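Long-range contacts in haloacid delahogenase-like family hydrolase (Xanthomonas campestris pv. campestris, PDB 2PKE), which probably acts as a magnesium-dependent phosphatase of the haloacid dehalogenase superfamily: residues A[111-116]-A[146-151]; A[163-168]-A[196-201]. All coordinates share one frame; numbering follows the deposited sequence.

Interaction 1: residues A[111-116]-A[146-151]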
# COMPACT_ATOMS: atom_id res chain seq x y z
N VAL A 111 2.90 -18.38 4.15
CA VAL A 111 4.12 -17.66 4.55
C VAL A 111 4.93 -18.53 5.50
O VAL A 111 4.60 -18.74 6.68
CB VAL A 111 3.79 -16.28 5.19
CG1 VAL A 111 5.04 -15.56 5.56
CG2 VAL A 111 2.96 -15.44 4.23
N GLU A 112 6.02 -19.05 4.96
CA GLU A 112 6.89 -19.94 5.69
C GLU A 112 8.21 -19.23 5.93
O GLU A 112 8.96 -18.95 5.00
CB GLU A 112 7.11 -21.20 4.86
CG GLU A 112 8.26 -22.08 5.38
CD GLU A 112 8.48 -23.32 4.51
OE1 GLU A 112 7.68 -23.56 3.56
OE2 GLU A 112 9.47 -24.04 4.78
N VAL A 113 8.47 -18.93 7.20
CA VAL A 113 9.68 -18.28 7.59
C VAL A 113 10.88 -19.18 7.29
O VAL A 113 10.81 -20.40 7.40
CB VAL A 113 9.58 -17.77 9.07
CG1 VAL A 113 10.95 -17.19 9.60
CG2 VAL A 113 8.49 -16.74 9.16
N ILE A 114 11.97 -18.57 6.86
CA ILE A 114 13.17 -19.32 6.48
C ILE A 114 13.90 -19.81 7.74
O ILE A 114 13.90 -19.13 8.77
CB ILE A 114 14.07 -18.43 5.58
CG1 ILE A 114 13.46 -18.41 4.17
CG2 ILE A 114 15.51 -18.90 5.64
CD1 ILE A 114 13.92 -17.27 3.29
N ALA A 115 14.52 -20.99 7.65
CA ALA A 115 15.26 -21.55 8.77
C ALA A 115 16.27 -20.58 9.35
O ALA A 115 17.10 -20.03 8.61
CB ALA A 115 15.99 -22.85 8.34
N GLY A 116 16.17 -20.35 10.66
CA GLY A 116 17.12 -19.54 11.42
C GLY A 116 16.80 -18.07 11.52
O GLY A 116 17.47 -17.33 12.26
N GLU A 146 2.07 -10.80 9.40
CA GLU A 146 1.17 -11.41 10.42
C GLU A 146 1.14 -12.95 10.27
O GLU A 146 1.33 -13.64 11.25
CB GLU A 146 -0.21 -10.74 10.36
CG GLU A 146 -1.20 -11.02 11.59
CD GLU A 146 -0.76 -10.46 13.00
OE1 GLU A 146 -0.19 -9.34 13.11
OE2 GLU A 146 -1.02 -11.16 14.02
N GLN A 147 0.99 -13.47 9.06
CA GLN A 147 1.03 -14.92 8.78
C GLN A 147 2.35 -15.55 9.22
O GLN A 147 2.40 -16.75 9.45
CB GLN A 147 0.90 -15.23 7.27
CG GLN A 147 -0.41 -14.88 6.52
CD GLN A 147 -0.33 -15.10 4.97
OE1 GLN A 147 -0.17 -14.14 4.19
NE2 GLN A 147 -0.44 -16.37 4.54
N SER A 148 3.42 -14.76 9.24
CA SER A 148 4.78 -15.27 9.41
C SER A 148 5.04 -15.70 10.82
O SER A 148 5.88 -16.56 11.03
CB SER A 148 5.87 -14.24 9.01
OG SER A 148 5.91 -13.14 9.91
N GLY A 149 4.36 -15.07 11.77
CA GLY A 149 4.67 -15.21 13.19
C GLY A 149 5.71 -14.24 13.72
O GLY A 149 5.88 -14.10 14.93
N LEU A 150 6.36 -13.49 12.83
CA LEU A 150 7.40 -12.54 13.22
C LEU A 150 6.91 -11.13 13.61
O LEU A 150 7.72 -10.27 13.85
CB LEU A 150 8.42 -12.37 12.07
CG LEU A 150 9.16 -13.62 11.54
CD1 LEU A 150 9.87 -13.27 10.28
CD2 LEU A 150 10.15 -14.17 12.55
N SER A 151 5.59 -10.89 13.66
CA SER A 151 5.01 -9.58 14.06
C SER A 151 5.49 -9.03 15.37
O SER A 151 5.62 -7.83 15.53
CB SER A 151 3.48 -9.65 14.16
OG SER A 151 2.94 -9.63 12.88
O HOH W 1 5.00 -19.00 9.20
O HOH W 2 0.84 -19.09 5.78
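Val111 and Gln147 cross at about a right angle, and one methyl of the valine lies against the amide end of the glutamine: Val111 CG2 is 3.4 Å from Gln147 CD. With CG2 beside the backbone N and CG1 anti to it (chi1 -179°), the two branches of Val111 divide between neighbouring residues, and CG1 rests 3.8 Å from Ser148 CB. Val113 uses CG2 in a similar way but reaches further along the turn. That methyl sits 3.2 Å from the backbone Ser148 O, touches Ser148 CB, and meets Leu150 CD1 tip to tip at 3.9 Å.

Direct contact is made by the valine methyls, against carbons and against the polar atoms of an amide and a carbonyl; the polar link across the segments is made by water. One water lies 2.6 Å from Val111 O and within bonding range of Ser148 O, though it may not serve both at once. A second accepts from Val111 N and, weakly, from Gln147 NE2, whose stronger bond goes to His109 O.

The contact joins the loop between helices 93-107 and 117-125 to the C-terminal end of helix 138-148, within the Rossmann-like HAD domain. Gly149 leaves the helix with positive phi. Ser148 OG then accepts from Leu150 N at 3.0 Å, closing an ST turn, while its hydroxyl also bonds Ile145 O back in the helix. This turn brings the Leu150 side chain up to Val113 CG2. Further out, Trp25 touches both Val111 and Ser148, and backbone hydrogen bonds between Glu112 and Lys26 and between Ile114 and Leu24 tie the loop to the chain following the magnesium ligands Asp19 and Asp21.

Interaction 2: residues A[163-168]-A[196-201]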
# COMPACT_ATOMS: atom_id res chain seq x y z
N LYS A 163 12.23 0.69 -4.05
CA LYS A 163 13.44 0.68 -3.22
C LYS A 163 14.57 1.38 -4.00
O LYS A 163 15.20 0.80 -4.83
CB LYS A 163 13.83 -0.73 -2.85
CG LYS A 163 13.17 -1.23 -1.54
CD LYS A 163 13.59 -2.67 -1.25
CE LYS A 163 13.09 -3.13 0.09
NZ LYS A 163 13.22 -4.62 0.21
N ASP A 164 14.75 2.64 -3.73
CA ASP A 164 15.73 3.45 -4.42
C ASP A 164 16.36 4.36 -3.41
O ASP A 164 15.83 4.50 -2.30
CB ASP A 164 15.11 4.16 -5.64
CG ASP A 164 13.90 5.04 -5.29
OD1 ASP A 164 13.77 5.56 -4.18
OD2 ASP A 164 13.07 5.23 -6.22
N PRO A 165 17.50 4.99 -3.75
CA PRO A 165 18.20 5.80 -2.74
C PRO A 165 17.34 6.86 -2.08
O PRO A 165 17.41 7.06 -0.86
CB PRO A 165 19.43 6.39 -3.51
CG PRO A 165 19.60 5.46 -4.67
CD PRO A 165 18.23 4.98 -5.04
N GLN A 166 16.47 7.49 -2.87
CA GLN A 166 15.64 8.58 -2.35
C GLN A 166 14.69 8.03 -1.30
O GLN A 166 14.45 8.66 -0.25
CB GLN A 166 14.82 9.22 -3.48
CG GLN A 166 15.59 9.57 -4.73
CD GLN A 166 15.62 8.45 -5.79
OE1 GLN A 166 16.40 7.50 -5.68
NE2 GLN A 166 14.84 8.61 -6.86
N THR A 167 14.11 6.88 -1.59
CA THR A 167 13.18 6.23 -0.65
C THR A 167 13.86 5.82 0.66
O THR A 167 13.35 6.09 1.75
CB THR A 167 12.47 5.04 -1.29
OG1 THR A 167 11.73 5.50 -2.43
CG2 THR A 167 11.49 4.41 -0.32
N TYR A 168 14.98 5.14 0.53
CA TYR A 168 15.72 4.78 1.71
C TYR A 168 16.09 6.01 2.52
O TYR A 168 15.91 6.01 3.73
CB TYR A 168 16.93 3.94 1.37
CG TYR A 168 16.66 2.48 1.08
CD1 TYR A 168 16.34 1.59 2.10
CD2 TYR A 168 16.80 1.97 -0.21
CE1 TYR A 168 16.12 0.18 1.79
CE2 TYR A 168 16.61 0.62 -0.50
CZ TYR A 168 16.26 -0.26 0.52
OH TYR A 168 16.07 -1.60 0.26
N VAL A 196 21.16 1.36 -0.57
CA VAL A 196 21.57 1.73 0.78
C VAL A 196 23.07 2.10 0.78
O VAL A 196 23.47 3.05 1.43
CB VAL A 196 21.24 0.59 1.80
CG1 VAL A 196 21.79 0.92 3.23
CG2 VAL A 196 19.74 0.36 1.83
N LEU A 197 23.90 1.29 0.11
CA LEU A 197 25.31 1.63 -0.09
C LEU A 197 25.39 3.00 -0.75
O LEU A 197 26.16 3.84 -0.35
CB LEU A 197 26.05 0.58 -0.94
CG LEU A 197 26.14 -0.83 -0.32
CD1 LEU A 197 26.92 -1.78 -1.19
CD2 LEU A 197 26.71 -0.74 1.03
N ALA A 198 24.51 3.24 -1.72
CA ALA A 198 24.53 4.52 -2.45
C ALA A 198 24.30 5.77 -1.62
O ALA A 198 24.83 6.82 -1.94
CB ALA A 198 23.50 4.47 -3.61
N ILE A 199 23.50 5.68 -0.56
CA ILE A 199 23.25 6.81 0.35
C ILE A 199 24.17 6.85 1.57
O ILE A 199 24.08 7.76 2.39
CB ILE A 199 21.79 6.89 0.82
CG1 ILE A 199 21.42 5.71 1.72
CG2 ILE A 199 20.81 7.05 -0.40
CD1 ILE A 199 20.08 5.95 2.45
N GLY A 200 25.10 5.91 1.63
CA GLY A 200 26.14 5.88 2.66
C GLY A 200 25.92 4.84 3.75
O GLY A 200 26.58 4.88 4.78
N GLY A 201 25.01 3.91 3.52
CA GLY A 201 24.69 2.87 4.53
C GLY A 201 25.51 1.62 4.33
O GLY A 201 26.49 1.59 3.57
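The methyl CG2 of Val196 stands over the middle of the Tyr168 ring, 3.5 Å from the ring centroid and only 8° off the normal, a CH-pi contact in which the two side chains cross at about a right angle. Tyr168 CG lies anti to its carbonyl carbon (chi1 -78°), which carries the ring toward helix 189-198, and the second torsion turns its face to Val196. The phenol end runs on to hydrogen-bond Ser191 O in that same helix, so the ring is held at its OH as well as over its face.

Ile199 approaches nearer the start of helix 165-175 and divides its two branches. Its CG2 presses on Pro165, 3.5 Å from Pro165 CB, a tight fit for two carbons, and 3.4 Å from Pro165 O. The other branch leaves between the backbone N and the carbonyl carbon (chi1 67°), carrying CD1 to 3.9 Å from Tyr168 CB. Ala198 CB adds a looser contact with Pro165 CG at 4.2 Å.

Both helix ends at this contact are capped. Asp164 is the N-cap of helix 165-175, its OD1 gripped by Thr167 N at 2.9 Å and by Thr167 OG1. Helix 189-198 closes in a Schellman motif at Gly200, where Gly201 N bonds Val196 O at 2.7 Å and Gly200 N bonds Leu197 O. Beside this packing Lys163 NZ forms salt bridges with the magnesium ligand Asp19 and with Asp192, consistent with the active-site lysine of the HAD superfamily. The contact is chiefly apolar, so it depends on close fit rather than on directional bonds, which go to the caps and the phenol oxygen.

Overall arrangement
From the N terminus, the chain passes through the magnesium-binding strand end and the helices up to 93-107 before reaching 111-116. Interaction 1 then closes a loop of 29 intervening residues containing helix 117-125, strand 129-135 and most of helix 138-148. After strand 157-160, interaction 2 opens at 163-168 and closes at 196-201, spanning most of helix 165-175, strand 182-186 and much of helix 189-198. The loops follow in series, neither nested nor crossed. Their centres lie about 26 Å apart on opposite sides of the chain's centre. Each loop thus takes in one strand of the parallel sheet; interaction 2 brings the start of helix 165-175 to the end of helix 189-198.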